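Local coordinates for protein L-lysine 6-monooxygenase (Pseudomonas syringae pv. tomato, PDB 5CQF) that probably hydroxylates the side-chain amine of L-lysine, using FAD and NADPH, as a step in siderophore biosynthesis, at residues F74-T79 with S115-W120. Numbering follows the deposited sequence.
Sequences FRDLVT and SDYLGW
The Tyr117 ring reaches from helix 111-125 to the loop 74-79 and meets it with its phenol end. The backbone N of Leu77 lies at the ring edge, near the ring plane. Asp76 CB approaches obliquely, 3.6 Å from Tyr117 OH, and the Asp76 carboxylate is tilted 27° from the ring. Phe89 meets the same ring in an edge-to-face stack. Tyr117 extends off the helix because chi1 is 165°, which sets CG opposite the backbone N and sends the ring toward the loop. Leu77 N gives Tyr117 OH a weak hydrogen bond of 3.4 Å. The stronger partner of this hydroxyl is the backbone carbonyl of Phe87.

Beside the CE2 edge of the ring the contact is apolar. Leu77 CD1 sits 3.6 Å from Leu118 CD1 and 4.1 Å from Tyr117 CE2. Both leucines also touch Ile26 of helix 23-37. That helix follows a glycine-rich turn consistent with the Rossmann-type dinucleotide-binding motif of this FAD-dependent family.

Asp76 shapes the loop side. Its OD1 takes two backbone N-H groups. Val78 N lies 2.8 Å from Asp76 OD1, meets it from above the carboxylate plane and closes an Asx turn. Thr79 N lies 2.7 Å from Asp76 OD1 and points to its syn lone pair. Asp76 OD2 accepts from Thr79 OG1 at 2.7 Å, on the syn side, and also from Phe89 N.

Asp76 and Tyr117 therefore both bond to the 87-89 region, which leads into helix 89-96. The carboxylate is buried, yet four donors grip its two oxygens. This would be consistent with a charged Asp76 whose rotation is fixed. Across the contact itself the single polar bond is weak, so packing of Asp76 and Leu77 against Tyr117 and Leu118 carries most of the join, while the stronger polar bonds stay within the loop or go to Phe87 and Phe89.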
loop_
_atom_site.group_PDB
_atom_site.type_symbol
_atom_site.label_atom_id
_atom_site.label_comp_id
_atom_site.label_asym_id
_atom_site.label_seq_id
_atom_site.Cartn_x
_atom_site.Cartn_y
_atom_site.Cartn_z
ATOM N N PHE A 74 15.056 5.670 9.925
ATOM C CA PHE A 74 15.771 6.625 10.766
ATOM C C PHE A 74 15.725 6.311 12.238
ATOM O O PHE A 74 16.529 6.839 13.014
ATOM C CB PHE A 74 15.191 8.036 10.647
ATOM C CG PHE A 74 15.460 8.720 9.335
ATOM C CD1 PHE A 74 16.577 8.425 8.576
ATOM C CD2 PHE A 74 14.591 9.686 8.882
ATOM C CE1 PHE A 74 16.803 9.071 7.370
ATOM C CE2 PHE A 74 14.821 10.359 7.699
ATOM C CZ PHE A 74 15.923 10.042 6.928
ATOM N N ARG A 75 14.784 5.471 12.628
ATOM C CA ARG A 75 14.571 5.152 14.021
ATOM C C ARG A 75 15.406 3.916 14.351
ATOM O O ARG A 75 14.870 2.838 14.671
ATOM C CB ARG A 75 13.083 4.985 14.278
ATOM C CG ARG A 75 12.376 6.295 13.927
ATOM C CD ARG A 75 10.874 6.360 14.235
ATOM N NE ARG A 75 10.616 5.949 15.593
ATOM C CZ ARG A 75 9.630 5.131 15.970
ATOM N NH1 ARG A 75 8.779 4.625 15.072
ATOM N NH2 ARG A 75 9.524 4.820 17.262
ATOM N N ASP A 76 16.723 4.133 14.265
ATOM C CA ASP A 76 17.774 3.152 14.470
ATOM C C ASP A 76 18.423 3.414 15.826
ATOM O O ASP A 76 17.837 4.130 16.644
ATOM C CB ASP A 76 18.794 3.201 13.303
ATOM C CG ASP A 76 19.578 4.527 13.193
ATOM O OD1 ASP A 76 19.759 5.250 14.172
ATOM O OD2 ASP A 76 20.025 4.860 12.077
ATOM N N LEU A 77 19.626 2.863 16.070
ATOM C CA LEU A 77 20.264 2.957 17.395
ATOM C C LEU A 77 20.938 4.262 17.678
ATOM O O LEU A 77 21.384 4.453 18.816
ATOM C CB LEU A 77 21.309 1.854 17.607
ATOM C CG LEU A 77 20.742 0.479 17.883
ATOM C CD1 LEU A 77 21.853 -0.545 17.800
ATOM C CD2 LEU A 77 20.022 0.386 19.236
ATOM N N VAL A 78 21.069 5.146 16.681
ATOM C CA VAL A 78 21.831 6.414 16.898
ATOM C C VAL A 78 21.257 7.671 16.326
ATOM O O VAL A 78 21.420 8.728 16.910
ATOM C CB VAL A 78 23.284 6.317 16.380
ATOM C CG1 VAL A 78 23.994 5.210 17.111
ATOM C CG2 VAL A 78 23.341 6.067 14.873
ATOM N N THR A 79 20.607 7.552 15.178
ATOM C CA THR A 79 20.205 8.691 14.362
ATOM C C THR A 79 19.287 9.662 15.095
ATOM O O THR A 79 19.428 10.854 14.906
ATOM C CB THR A 79 19.551 8.188 13.061
ATOM O OG1 THR A 79 20.524 7.540 12.249
ATOM C CG2 THR A 79 18.869 9.310 12.269
ATOM N N SER A 115 18.762 -7.216 12.838
ATOM C CA SER A 115 19.750 -8.043 13.566
ATOM C C SER A 115 21.154 -7.883 13.027
ATOM O O SER A 115 22.101 -7.627 13.792
ATOM C CB SER A 115 19.411 -9.541 13.485
ATOM O OG SER A 115 18.215 -9.784 14.191
ATOM N N ASP A 116 21.292 -8.060 11.715
ATOM C CA ASP A 116 22.580 -7.874 11.058
ATOM C C ASP A 116 23.159 -6.497 11.327
ATOM O O ASP A 116 24.345 -6.360 11.666
ATOM C CB ASP A 116 22.457 -8.085 9.553
ATOM C CG ASP A 116 23.817 -8.213 8.882
ATOM O OD1 ASP A 116 24.489 -9.221 9.140
ATOM O OD2 ASP A 116 24.233 -7.322 8.122
ATOM N N TYR A 117 22.318 -5.474 11.192
ATOM C CA TYR A 117 22.730 -4.103 11.534
ATOM C C TYR A 117 23.263 -4.051 12.939
ATOM O O TYR A 117 24.307 -3.495 13.216
ATOM C CB TYR A 117 21.547 -3.138 11.384
ATOM C CG TYR A 117 21.722 -1.773 12.044
ATOM C CD1 TYR A 117 22.650 -0.850 11.572
ATOM C CD2 TYR A 117 20.928 -1.405 13.143
ATOM C CE1 TYR A 117 22.793 0.390 12.185
ATOM C CE2 TYR A 117 21.060 -0.172 13.749
ATOM C CZ TYR A 117 21.981 0.715 13.278
ATOM O OH TYR A 117 22.106 1.914 13.907
ATOM N N LEU A 118 22.519 -4.657 13.841
ATOM C CA LEU A 118 22.858 -4.604 15.235
ATOM C C LEU A 118 24.198 -5.283 15.513
ATOM O O LEU A 118 25.018 -4.778 16.285
ATOM C CB LEU A 118 21.721 -5.252 16.011
ATOM C CG LEU A 118 22.042 -5.466 17.465
ATOM C CD1 LEU A 118 21.822 -4.163 18.198
ATOM C CD2 LEU A 118 21.162 -6.574 18.013
ATOM N N GLY A 119 24.448 -6.424 14.889
ATOM C CA GLY A 119 25.801 -7.048 14.952
ATOM C C GLY A 119 26.849 -6.144 14.318
ATOM O O GLY A 119 27.973 -6.054 14.781
ATOM N N TRP A 120 26.481 -5.436 13.260
ATOM C CA TRP A 120 27.440 -4.582 12.591
ATOM C C TRP A 120 27.844 -3.422 13.480
ATOM O O TRP A 120 29.005 -3.001 13.477
ATOM C CB TRP A 120 26.859 -4.126 11.250
ATOM C CG TRP A 120 27.627 -3.115 10.475
ATOM C CD1 TRP A 120 28.534 -3.362 9.470
ATOM C CD2 TRP A 120 27.479 -1.688 10.527
ATOM N NE1 TRP A 120 28.983 -2.179 8.945
ATOM C CE2 TRP A 120 28.366 -1.139 9.581
ATOM C CE3 TRP A 120 26.702 -0.821 11.300
ATOM C CZ2 TRP A 120 28.501 0.238 9.391
ATOM C CZ3 TRP A 120 26.846 0.545 11.116
ATOM C CH2 TRP A 120 27.736 1.059 10.172
#